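Local coordinates for GEO10716p1 (PDB 7BTG), which probably removes phosphate from phosphoarginine in proteins, as a fruit-fly member of the low molecular weight protein tyrosine phosphatase family, at residues 31-36 with 147-152; 79-84 with 112-117; 18-23 with 140-145; 69-74 with 91-96. The protein carries 1 engineered substitution. All blocks are in the same frame, centred on the assembly; numbering follows the deposited sequence.

Interaction 1 (31-36 with 147-152); sequences QDWYVD and ERFLQH
Trp-33 and Leu-150 mark the nearest approach of the two backbones, yet their CA atoms stand 11.5 Å apart, so that side chains alone bridge the gap. Residues 31-33 form the loop leading into strand 34-39, with a cis peptide bond before Asp-32, while 147-152 is a continuous part of helix 133-154. The indole of Trp-33 extends toward the helix, and the far corner of its six-membered ring does the touching. There CH2 of Trp-33 lies 3.4 Å from CD2 of Leu-150, which approaches obliquely; the same methyl group sits 3.9 Å from CZ2 of Trp-33. Phe-149 and Trp-33 come at each other from opposite directions, with Phe-149 CE1 at the indole edge, near its plane, 3.9 Å from CH2 of Trp-33. Phe-149 reaches it because its CG is anti to the backbone N (chi1 164°). Tyr-153, one helical turn beyond Phe-149, adds an edge-to-face ring contact to Trp-33. Shortening Trp-33 to alanine is likely to open a gap beside Leu-150 CD2 and Phe-149 CE1 and leave Tyr-153 without its ring partner. Apolar and aromatic packing, dependent on shape and burial, thus joins the loop to the C-terminal helix.

Interaction 2 (79-84 with 112-117); sequences FDYIFA and GSYIGR
Tyr-114 projects its ring from the short 3-10 segment toward strand 81-84, where Phe-83 and Tyr-81 receive it. Its CG is anti to the carbonyl carbon (chi1 -74°), a torsion that sends the ring toward the strand. The closest meeting is between CE2 of Tyr-114 and CE1 of Phe-83, 3.8 Å apart, with the two side chains crossing at about a right angle. This is the tightly packed part of the contact, for Phe-83 is buried and its ring also meets that of Phe-5 in strand 2-7. The looser part lies farther out along the same tyrosine, where the hydroxyl OH of Tyr-114 comes within 4.0 Å of CE1 of Tyr-81. These two side chains also cross at about a right angle, but both tyrosines remain partly exposed. Phe-149 makes edge-to-face contacts with all three rings and turns the pairwise meetings into an aromatic cluster between strand 81-84, the loop after strand 107-110 and helix 133-154. The Tyr-114 hydroxyl is hydrogen-bonded to Gln-109 of strand 107-110, the strand that leads into this loop. The ring consequently does two jobs: its carbon CE2 packs on Phe-83 in the apolar interior, while its oxygen keeps Gln-109 as a hydrogen-bond partner.

Interaction 3 (18-23 with 140-145); sequences EAILKH and LQILES. With PO4 (phosphate ion), chain C.
Lys-22 NZ is gripped by two anionic groups, one on its own helix and one bound beside it. Lys-22 NZ forms a salt bridge of 3.0 Å to OE2 of Glu-18, one turn earlier, using the anti lone pair of that oxygen. A weak hydrogen bond of 3.2 Å runs from Lys-22 NZ to O1 of a phosphate ion, probably left from crystallisation. Glu-18 is extended, with CG anti to the backbone N (chi1 177°), which carries OE2 toward the lysine and OE1 to Ser-37. Phosphate O2 approaches Glu-18 OE2 to 3.1 Å, a close approach of two acidic groups that the nearby lysine, and His-66 bonded to the same ion, probably ease. A leucine in place of Glu-18 would probably leave Lys-22 without its intrahelical mate and Ser-37 without its partner. The apolar contact lies on another side of the helix, where the CA atoms of Ile-20 and Leu-143 are 6.8 Å apart. Ile-20 splits its branches: CD1 reaches Ile-142 CG2 at 3.9 Å, while CG2 meets Leu-143 CD1 at 4.1 Å. Helices 13-27 and 133-154 are thereby packed together, and Leu-21 touches both Val-35 of strand 34-39 and Leu-150 of the second helix.

Interaction 4 (69-74 with 91-96); sequences RMISAQ and LELEHM
Ile-71 packs on Leu-93 and Met-96 of helix 87-99, the crossover helix of the beta-alpha-beta unit that links parallel strands 81-84 and 107-110 in this low molecular weight phosphatase fold. It belongs to the loop that leads into helix 73-78, and its backbone is hydrogen-bonded to Gly-39 at the end of strand 34-39. The CA atoms of Ile-71 and Leu-93 are 9.2 Å apart, a distance spanned by branched side chains. CG1 of Ile-71 is anti to the backbone N (chi1 -165°), sending CD1 to within 3.5 Å of Leu-93 CD2, while the other branch serves a second partner. That branch, CG2 of Ile-71, lies 3.5 Å from the sulfur SD of Met-96 and 3.8 Å from its methyl carbon CE. The two side chains run past each other in opposite directions, and the bend of the methionine at its last torsion lets both SD and CE touch the same methyl group. Phe-76 of helix 73-78 touches all three residues, making the patch a shared apolar junction. Beside it the loop is held by charge: Arg-69 forms salt bridges with Asp-36 and Asp-75, and Asp-75 also accepts a hydrogen bond from Ser-72 N. On the helix, Leu-91 O takes the backbone bond of His-95 N at 3.0 Å and a second one, also 3.0 Å, from His-95 ND1. The two donors reach Leu-91 O from opposite faces of its carbonyl plane, with ND1 tilted 39° out of it.

In the fold
Following the chain from the N terminus, helix 13-27 comes first; its residues 18-23 meet 140-145, and interaction 3 closes a loop of well over a hundred residues, joining helices 13-27 and 133-154. Interaction 1 crosses it and joins the loop entering strand 34-39 to helix 133-154 as well. Inside these two long loops lie the shorter ones of interaction 4, which joins the loop before helix 73-78 to helix 87-99, and interaction 2, which joins strand 81-84 to the loop after strand 107-110; these cross each other in turn. Interactions 1 and 2 adjoin through Phe-149, whereas interactions 3 and 4 do not touch and fall on opposite sides of the chain's centre.

Interaction 1 (31-36 with 147-152)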
# COMPACT_ATOMS: atom_id res chain seq x y z
N GLN A 31 -9.36 16.53 -0.41
CA GLN A 31 -9.54 16.54 1.03
C GLN A 31 -10.62 15.52 1.34
O GLN A 31 -11.37 15.15 0.43
CB GLN A 31 -9.93 17.94 1.52
CG GLN A 31 -8.85 18.99 1.37
CD GLN A 31 -9.29 20.17 0.51
OE1 GLN A 31 -10.16 20.94 0.90
NE2 GLN A 31 -8.67 20.33 -0.66
N ASP A 32 -10.73 15.01 2.57
CA ASP A 32 -9.74 15.15 3.62
C ASP A 32 -9.09 13.78 3.75
O ASP A 32 -9.63 12.89 4.41
CB ASP A 32 -10.39 15.59 4.93
CG ASP A 32 -9.38 16.16 5.91
OD1 ASP A 32 -8.17 16.13 5.59
OD2 ASP A 32 -9.81 16.64 7.00
N TRP A 33 -7.93 13.62 3.11
CA TRP A 33 -7.32 12.32 2.88
C TRP A 33 -6.18 12.08 3.85
O TRP A 33 -5.40 12.99 4.16
CB TRP A 33 -6.81 12.20 1.45
CG TRP A 33 -7.88 11.87 0.46
CD1 TRP A 33 -8.93 12.65 0.09
CD2 TRP A 33 -8.00 10.66 -0.29
NE1 TRP A 33 -9.71 12.01 -0.84
CE2 TRP A 33 -9.15 10.78 -1.09
CE3 TRP A 33 -7.25 9.48 -0.36
CZ2 TRP A 33 -9.57 9.77 -1.95
CZ3 TRP A 33 -7.67 8.48 -1.21
CH2 TRP A 33 -8.81 8.63 -2.00
N TYR A 34 -6.10 10.85 4.33
CA TYR A 34 -4.99 10.39 5.15
C TYR A 34 -4.50 9.05 4.62
O TYR A 34 -5.29 8.13 4.42
CB TYR A 34 -5.40 10.28 6.62
CG TYR A 34 -4.29 9.79 7.50
CD1 TYR A 34 -3.12 10.51 7.61
CD2 TYR A 34 -4.41 8.60 8.20
CE1 TYR A 34 -2.09 10.06 8.41
CE2 TYR A 34 -3.39 8.15 9.01
CZ TYR A 34 -2.23 8.88 9.11
OH TYR A 34 -1.20 8.44 9.90
N VAL A 35 -3.20 8.96 4.39
CA VAL A 35 -2.58 7.78 3.79
C VAL A 35 -1.45 7.34 4.70
O VAL A 35 -0.71 8.17 5.23
CB VAL A 35 -2.06 8.09 2.36
CG1 VAL A 35 -1.56 6.83 1.68
CG2 VAL A 35 -3.14 8.75 1.53
N ASP A 36 -1.32 6.03 4.90
CA ASP A 36 -0.32 5.48 5.80
C ASP A 36 0.06 4.09 5.30
O ASP A 36 -0.50 3.58 4.32
CB ASP A 36 -0.84 5.44 7.25
CG ASP A 36 0.26 5.14 8.27
OD1 ASP A 36 -0.08 4.69 9.39
OD2 ASP A 36 1.45 5.34 7.93
N GLU A 147 -4.26 5.04 -9.45
CA GLU A 147 -4.99 5.91 -10.38
C GLU A 147 -6.40 5.40 -10.61
O GLU A 147 -7.37 6.16 -10.48
CB GLU A 147 -4.23 6.00 -11.69
CG GLU A 147 -2.87 6.56 -11.52
CD GLU A 147 -2.46 7.41 -12.66
OE1 GLU A 147 -3.22 8.34 -13.00
OE2 GLU A 147 -1.39 7.13 -13.23
N ARG A 148 -6.55 4.12 -10.95
CA ARG A 148 -7.90 3.61 -11.19
C ARG A 148 -8.72 3.61 -9.91
O ARG A 148 -9.93 3.84 -9.96
CB ARG A 148 -7.83 2.22 -11.82
CG ARG A 148 -7.12 2.27 -13.14
CD ARG A 148 -7.44 1.14 -14.05
NE ARG A 148 -6.67 1.27 -15.28
CZ ARG A 148 -7.06 1.98 -16.34
NH1 ARG A 148 -8.21 2.63 -16.33
NH2 ARG A 148 -6.29 2.04 -17.42
N PHE A 149 -8.08 3.41 -8.76
CA PHE A 149 -8.81 3.47 -7.50
C PHE A 149 -9.41 4.85 -7.26
O PHE A 149 -10.56 4.97 -6.83
CB PHE A 149 -7.90 3.07 -6.33
CG PHE A 149 -8.45 3.47 -4.98
CD1 PHE A 149 -7.85 4.48 -4.24
CD2 PHE A 149 -9.58 2.87 -4.48
CE1 PHE A 149 -8.35 4.86 -3.01
CE2 PHE A 149 -10.09 3.25 -3.25
CZ PHE A 149 -9.47 4.25 -2.52
N LEU A 150 -8.63 5.90 -7.50
CA LEU A 150 -9.14 7.25 -7.27
C LEU A 150 -10.27 7.58 -8.23
O LEU A 150 -11.29 8.16 -7.84
CB LEU A 150 -8.01 8.27 -7.41
CG LEU A 150 -6.92 8.38 -6.35
CD1 LEU A 150 -5.76 9.16 -6.92
CD2 LEU A 150 -7.45 9.06 -5.09
N GLN A 151 -10.11 7.18 -9.50
CA GLN A 151 -11.15 7.34 -10.50
C GLN A 151 -12.45 6.70 -10.06
O GLN A 151 -13.53 7.20 -10.40
CB GLN A 151 -10.67 6.72 -11.82
CG GLN A 151 -11.61 6.88 -12.99
CD GLN A 151 -11.56 5.69 -13.94
OE1 GLN A 151 -10.48 5.27 -14.38
NE2 GLN A 151 -12.73 5.13 -14.26
N HIS A 152 -12.38 5.60 -9.30
CA HIS A 152 -13.58 4.88 -8.90
C HIS A 152 -14.22 5.47 -7.66
O HIS A 152 -15.45 5.43 -7.52
CB HIS A 152 -13.27 3.41 -8.67
CG HIS A 152 -12.83 2.68 -9.90
ND1 HIS A 152 -12.24 3.32 -10.98
CD2 HIS A 152 -12.90 1.37 -10.24
CE1 HIS A 152 -11.96 2.43 -11.92
NE2 HIS A 152 -12.35 1.24 -11.50

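Interaction 2 (79-84 with 112-117)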
# COMPACT_ATOMS: atom_id res chain seq x y z
N PHE A 79 -9.32 2.93 9.40
CA PHE A 79 -9.10 3.16 7.98
C PHE A 79 -10.31 2.71 7.19
O PHE A 79 -11.05 1.81 7.61
CB PHE A 79 -7.83 2.46 7.47
CG PHE A 79 -6.56 3.11 7.95
CD1 PHE A 79 -5.96 4.11 7.21
CD2 PHE A 79 -5.98 2.72 9.15
CE1 PHE A 79 -4.80 4.72 7.66
CE2 PHE A 79 -4.82 3.32 9.60
CZ PHE A 79 -4.22 4.32 8.86
N ASP A 80 -10.52 3.36 6.05
CA ASP A 80 -11.61 3.00 5.15
C ASP A 80 -11.19 1.90 4.18
O ASP A 80 -11.99 1.02 3.84
CB ASP A 80 -12.07 4.24 4.35
CG ASP A 80 -12.41 5.42 5.26
OD1 ASP A 80 -13.34 5.30 6.10
OD2 ASP A 80 -11.75 6.48 5.14
N TYR A 81 -9.95 1.95 3.72
CA TYR A 81 -9.39 0.94 2.84
C TYR A 81 -8.07 0.47 3.43
O TYR A 81 -7.30 1.28 3.94
CB TYR A 81 -9.17 1.50 1.42
CG TYR A 81 -10.47 1.63 0.67
CD1 TYR A 81 -10.90 0.62 -0.15
CD2 TYR A 81 -11.28 2.76 0.83
CE1 TYR A 81 -12.11 0.71 -0.83
CE2 TYR A 81 -12.49 2.88 0.14
CZ TYR A 81 -12.90 1.83 -0.68
OH TYR A 81 -14.09 1.88 -1.38
N ILE A 82 -7.86 -0.84 3.41
CA ILE A 82 -6.56 -1.45 3.70
C ILE A 82 -6.22 -2.30 2.49
O ILE A 82 -6.96 -3.23 2.15
CB ILE A 82 -6.59 -2.29 4.99
CG1 ILE A 82 -6.94 -1.42 6.19
CG2 ILE A 82 -5.26 -2.93 5.19
CD1 ILE A 82 -7.07 -2.20 7.48
N PHE A 83 -5.13 -1.96 1.82
CA PHE A 83 -4.74 -2.58 0.56
C PHE A 83 -3.60 -3.55 0.79
O PHE A 83 -2.56 -3.17 1.33
CB PHE A 83 -4.34 -1.52 -0.46
CG PHE A 83 -5.50 -0.70 -0.96
CD1 PHE A 83 -6.56 -1.31 -1.62
CD2 PHE A 83 -5.54 0.67 -0.77
CE1 PHE A 83 -7.63 -0.58 -2.06
CE2 PHE A 83 -6.61 1.41 -1.22
CZ PHE A 83 -7.65 0.78 -1.88
N ALA A 84 -3.82 -4.80 0.40
CA ALA A 84 -2.77 -5.81 0.32
C ALA A 84 -2.07 -5.76 -1.04
O ALA A 84 -2.67 -5.39 -2.05
CB ALA A 84 -3.37 -7.20 0.54
N GLY A 112 -3.95 -4.39 -6.43
CA GLY A 112 -3.81 -4.63 -7.85
C GLY A 112 -5.09 -5.07 -8.53
O GLY A 112 -5.12 -5.10 -9.76
N SER A 113 -6.14 -5.38 -7.77
CA SER A 113 -7.42 -5.68 -8.40
C SER A 113 -8.00 -4.46 -9.10
O SER A 113 -8.94 -4.60 -9.89
CB SER A 113 -8.42 -6.24 -7.38
OG SER A 113 -8.97 -5.23 -6.55
N TYR A 114 -7.48 -3.26 -8.83
CA TYR A 114 -7.92 -2.08 -9.57
C TYR A 114 -7.24 -1.93 -10.91
O TYR A 114 -7.68 -1.11 -11.72
CB TYR A 114 -7.71 -0.81 -8.74
CG TYR A 114 -8.70 -0.71 -7.63
CD1 TYR A 114 -9.92 -0.10 -7.82
CD2 TYR A 114 -8.43 -1.28 -6.39
CE1 TYR A 114 -10.85 -0.03 -6.80
CE2 TYR A 114 -9.35 -1.22 -5.37
CZ TYR A 114 -10.56 -0.60 -5.58
OH TYR A 114 -11.47 -0.54 -4.55
N ILE A 115 -6.18 -2.70 -11.18
CA ILE A 115 -5.52 -2.58 -12.47
C ILE A 115 -6.48 -2.95 -13.60
O ILE A 115 -6.50 -2.30 -14.65
CB ILE A 115 -4.25 -3.44 -12.51
CG1 ILE A 115 -3.17 -2.83 -11.63
CG2 ILE A 115 -3.73 -3.55 -13.95
CD1 ILE A 115 -1.80 -3.45 -11.82
N GLY A 116 -7.30 -3.98 -13.39
CA GLY A 116 -8.25 -4.41 -14.38
C GLY A 116 -7.76 -5.50 -15.30
O GLY A 116 -8.47 -5.86 -16.24
N ARG A 117 -6.55 -6.01 -15.08
CA ARG A 117 -6.02 -7.15 -15.82
C ARG A 117 -5.60 -8.18 -14.80
O ARG A 117 -4.59 -8.00 -14.12
CB ARG A 117 -4.84 -6.75 -16.70
CG ARG A 117 -5.11 -5.56 -17.59
CD ARG A 117 -3.95 -5.26 -18.50
NE ARG A 117 -2.77 -4.75 -17.78
CZ ARG A 117 -2.64 -3.51 -17.32
NH1 ARG A 117 -3.61 -2.61 -17.47
NH2 ARG A 117 -1.53 -3.16 -16.69

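Interaction 3 (18-23 with 140-145)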
# COMPACT_ATOMS: atom_id res chain seq x y z
N GLU A 18 2.30 4.35 -0.32
CA GLU A 18 1.93 5.48 0.53
C GLU A 18 2.35 6.80 -0.08
O GLU A 18 1.56 7.75 -0.15
CB GLU A 18 2.54 5.33 1.92
CG GLU A 18 2.22 6.51 2.81
CD GLU A 18 2.91 6.40 4.14
OE1 GLU A 18 3.44 5.31 4.42
OE2 GLU A 18 2.91 7.38 4.91
N ALA A 19 3.60 6.89 -0.53
CA ALA A 19 4.11 8.15 -1.05
C ALA A 19 3.46 8.51 -2.38
O ALA A 19 3.17 9.69 -2.64
CB ALA A 19 5.63 8.04 -1.21
N ILE A 20 3.21 7.50 -3.23
CA ILE A 20 2.57 7.72 -4.53
C ILE A 20 1.17 8.30 -4.36
O ILE A 20 0.81 9.29 -5.00
CB ILE A 20 2.53 6.40 -5.32
CG1 ILE A 20 3.85 6.18 -6.05
CG2 ILE A 20 1.33 6.39 -6.28
CD1 ILE A 20 4.00 4.80 -6.63
N LEU A 21 0.36 7.67 -3.51
CA LEU A 21 -1.00 8.14 -3.32
C LEU A 21 -1.01 9.49 -2.63
O LEU A 21 -1.87 10.34 -2.90
CB LEU A 21 -1.80 7.13 -2.50
CG LEU A 21 -3.25 7.58 -2.31
CD1 LEU A 21 -3.86 7.77 -3.69
CD2 LEU A 21 -4.06 6.61 -1.45
N LYS A 22 -0.06 9.71 -1.71
CA LYS A 22 0.09 11.02 -1.09
C LYS A 22 0.32 12.10 -2.15
O LYS A 22 -0.27 13.19 -2.06
CB LYS A 22 1.23 11.01 -0.08
CG LYS A 22 0.77 10.81 1.35
CD LYS A 22 1.93 10.52 2.30
CE LYS A 22 1.41 10.39 3.73
NZ LYS A 22 2.52 10.33 4.72
N HIS A 23 1.15 11.81 -3.15
CA HIS A 23 1.39 12.76 -4.24
C HIS A 23 0.12 12.98 -5.06
O HIS A 23 -0.27 14.12 -5.31
CB HIS A 23 2.52 12.28 -5.13
CG HIS A 23 2.89 13.24 -6.22
ND1 HIS A 23 3.16 14.58 -5.99
CD2 HIS A 23 3.02 13.07 -7.56
CE1 HIS A 23 3.44 15.18 -7.13
NE2 HIS A 23 3.36 14.29 -8.10
N LEU A 140 5.09 0.72 -11.20
CA LEU A 140 4.10 0.90 -12.26
C LEU A 140 2.76 0.28 -11.89
O LEU A 140 1.71 0.91 -12.07
CB LEU A 140 4.62 0.31 -13.58
CG LEU A 140 5.86 0.99 -14.21
CD1 LEU A 140 6.54 0.09 -15.25
CD2 LEU A 140 5.53 2.36 -14.84
N GLN A 141 2.77 -0.95 -11.36
CA GLN A 141 1.54 -1.56 -10.87
C GLN A 141 0.89 -0.72 -9.79
O GLN A 141 -0.34 -0.57 -9.76
CB GLN A 141 1.80 -2.96 -10.32
CG GLN A 141 1.78 -4.11 -11.29
CD GLN A 141 2.42 -5.37 -10.70
OE1 GLN A 141 3.53 -5.32 -10.18
NE2 GLN A 141 1.71 -6.49 -10.75
N ILE A 142 1.69 -0.16 -8.88
CA ILE A 142 1.11 0.61 -7.79
C ILE A 142 0.54 1.92 -8.32
O ILE A 142 -0.54 2.36 -7.90
CB ILE A 142 2.16 0.84 -6.69
CG1 ILE A 142 2.49 -0.46 -5.94
CG2 ILE A 142 1.66 1.85 -5.69
CD1 ILE A 142 3.81 -0.41 -5.15
N LEU A 143 1.25 2.56 -9.25
CA LEU A 143 0.78 3.82 -9.81
C LEU A 143 -0.55 3.63 -10.55
O LEU A 143 -1.52 4.35 -10.27
CB LEU A 143 1.84 4.39 -10.75
CG LEU A 143 1.50 5.72 -11.42
CD1 LEU A 143 1.06 6.73 -10.38
CD2 LEU A 143 2.73 6.19 -12.16
N GLU A 144 -0.63 2.66 -11.46
CA GLU A 144 -1.90 2.47 -12.16
C GLU A 144 -3.00 2.10 -11.18
O GLU A 144 -4.12 2.64 -11.27
CB GLU A 144 -1.79 1.39 -13.24
CG GLU A 144 -3.10 1.24 -14.04
CD GLU A 144 -3.02 0.20 -15.16
OE1 GLU A 144 -1.89 -0.26 -15.46
OE2 GLU A 144 -4.08 -0.14 -15.74
N SER A 145 -2.68 1.21 -10.22
CA SER A 145 -3.67 0.78 -9.23
C SER A 145 -4.24 1.96 -8.48
O SER A 145 -5.46 2.08 -8.33
CB SER A 145 -3.04 -0.21 -8.24
OG SER A 145 -2.52 -1.36 -8.87
P PO4 C . 4.46 8.56 7.82
O1 PO4 C . 3.59 9.79 7.70
O2 PO4 C . 5.33 8.39 6.59
O3 PO4 C . 5.36 8.73 9.02
O4 PO4 C . 3.56 7.36 8.09

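Interaction 4 (69-74 with 91-96)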
# COMPACT_ATOMS: atom_id res chain seq x y z
N ARG A 69 6.49 -0.31 10.49
CA ARG A 69 5.74 -0.63 11.69
C ARG A 69 4.79 -1.79 11.41
O ARG A 69 4.48 -2.10 10.26
CB ARG A 69 4.93 0.57 12.24
CG ARG A 69 3.71 0.95 11.39
CD ARG A 69 2.93 2.10 12.02
NE ARG A 69 1.69 2.42 11.29
CZ ARG A 69 0.53 1.79 11.47
NH1 ARG A 69 0.45 0.79 12.35
NH2 ARG A 69 -0.55 2.15 10.78
N MET A 70 4.37 -2.45 12.48
CA MET A 70 3.40 -3.52 12.36
C MET A 70 2.01 -2.93 12.27
O MET A 70 1.73 -1.86 12.83
CB MET A 70 3.46 -4.45 13.57
CG MET A 70 4.77 -5.18 13.75
SD MET A 70 4.79 -6.81 12.97
CE MET A 70 3.05 -7.17 12.77
N ILE A 71 1.12 -3.61 11.54
CA ILE A 71 -0.29 -3.29 11.65
C ILE A 71 -0.75 -3.67 13.05
O ILE A 71 -0.32 -4.68 13.61
CB ILE A 71 -1.10 -4.00 10.55
CG1 ILE A 71 -2.50 -3.38 10.44
CG2 ILE A 71 -1.23 -5.49 10.84
CD1 ILE A 71 -3.29 -3.87 9.27
N SER A 72 -1.58 -2.82 13.64
CA SER A 72 -2.18 -3.09 14.94
C SER A 72 -3.68 -3.30 14.76
O SER A 72 -4.25 -3.01 13.71
CB SER A 72 -1.93 -1.92 15.91
OG SER A 72 -2.55 -0.74 15.44
N ALA A 73 -4.31 -3.81 15.81
CA ALA A 73 -5.76 -3.95 15.80
C ALA A 73 -6.45 -2.60 15.54
O ALA A 73 -7.42 -2.54 14.78
CB ALA A 73 -6.22 -4.55 17.11
N GLN A 74 -5.94 -1.52 16.17
CA GLN A 74 -6.54 -0.19 16.00
C GLN A 74 -6.64 0.19 14.53
O GLN A 74 -7.59 0.86 14.12
CB GLN A 74 -5.71 0.87 16.73
CG GLN A 74 -6.19 1.20 18.13
CD GLN A 74 -7.46 2.05 18.17
OE1 GLN A 74 -8.01 2.44 17.13
NE2 GLN A 74 -7.92 2.33 19.39
N LEU A 91 -4.89 -12.69 2.80
CA LEU A 91 -5.40 -13.75 3.67
C LEU A 91 -5.03 -13.49 5.12
O LEU A 91 -5.84 -13.74 6.02
CB LEU A 91 -4.87 -15.12 3.23
CG LEU A 91 -5.43 -15.68 1.94
CD1 LEU A 91 -5.24 -17.18 1.91
CD2 LEU A 91 -6.89 -15.32 1.80
N GLU A 92 -3.80 -13.01 5.38
CA GLU A 92 -3.43 -12.74 6.76
C GLU A 92 -4.25 -11.58 7.30
O GLU A 92 -4.63 -11.59 8.48
CB GLU A 92 -1.93 -12.45 6.87
CG GLU A 92 -1.05 -13.59 6.38
CD GLU A 92 0.44 -13.36 6.65
OE1 GLU A 92 0.80 -12.40 7.35
OE2 GLU A 92 1.24 -14.19 6.18
N LEU A 93 -4.54 -10.59 6.45
CA LEU A 93 -5.32 -9.44 6.92
C LEU A 93 -6.78 -9.83 7.12
O LEU A 93 -7.45 -9.29 8.01
CB LEU A 93 -5.23 -8.28 5.94
CG LEU A 93 -3.96 -7.45 5.81
CD1 LEU A 93 -4.03 -6.59 4.56
CD2 LEU A 93 -3.74 -6.57 7.04
N GLU A 94 -7.28 -10.74 6.30
CA GLU A 94 -8.65 -11.20 6.50
C GLU A 94 -8.78 -12.02 7.78
O GLU A 94 -9.72 -11.81 8.55
CB GLU A 94 -9.11 -11.97 5.26
CG GLU A 94 -9.58 -11.01 4.17
CD GLU A 94 -9.73 -11.67 2.83
OE1 GLU A 94 -9.20 -12.77 2.62
OE2 GLU A 94 -10.41 -11.07 1.98
N HIS A 95 -7.85 -12.95 8.04
CA HIS A 95 -7.84 -13.65 9.33
C HIS A 95 -7.74 -12.65 10.47
O HIS A 95 -8.47 -12.77 11.46
CB HIS A 95 -6.67 -14.63 9.43
CG HIS A 95 -6.92 -15.96 8.77
ND1 HIS A 95 -6.97 -16.12 7.41
CD2 HIS A 95 -7.13 -17.19 9.30
CE1 HIS A 95 -7.20 -17.38 7.11
NE2 HIS A 95 -7.30 -18.06 8.24
N MET A 96 -6.84 -11.67 10.36
CA MET A 96 -6.69 -10.69 11.42
C MET A 96 -8.01 -9.99 11.70
O MET A 96 -8.49 -9.98 12.84
CB MET A 96 -5.59 -9.68 11.07
CG MET A 96 -4.90 -9.08 12.29
SD MET A 96 -3.49 -8.00 11.89
CE MET A 96 -2.76 -8.92 10.55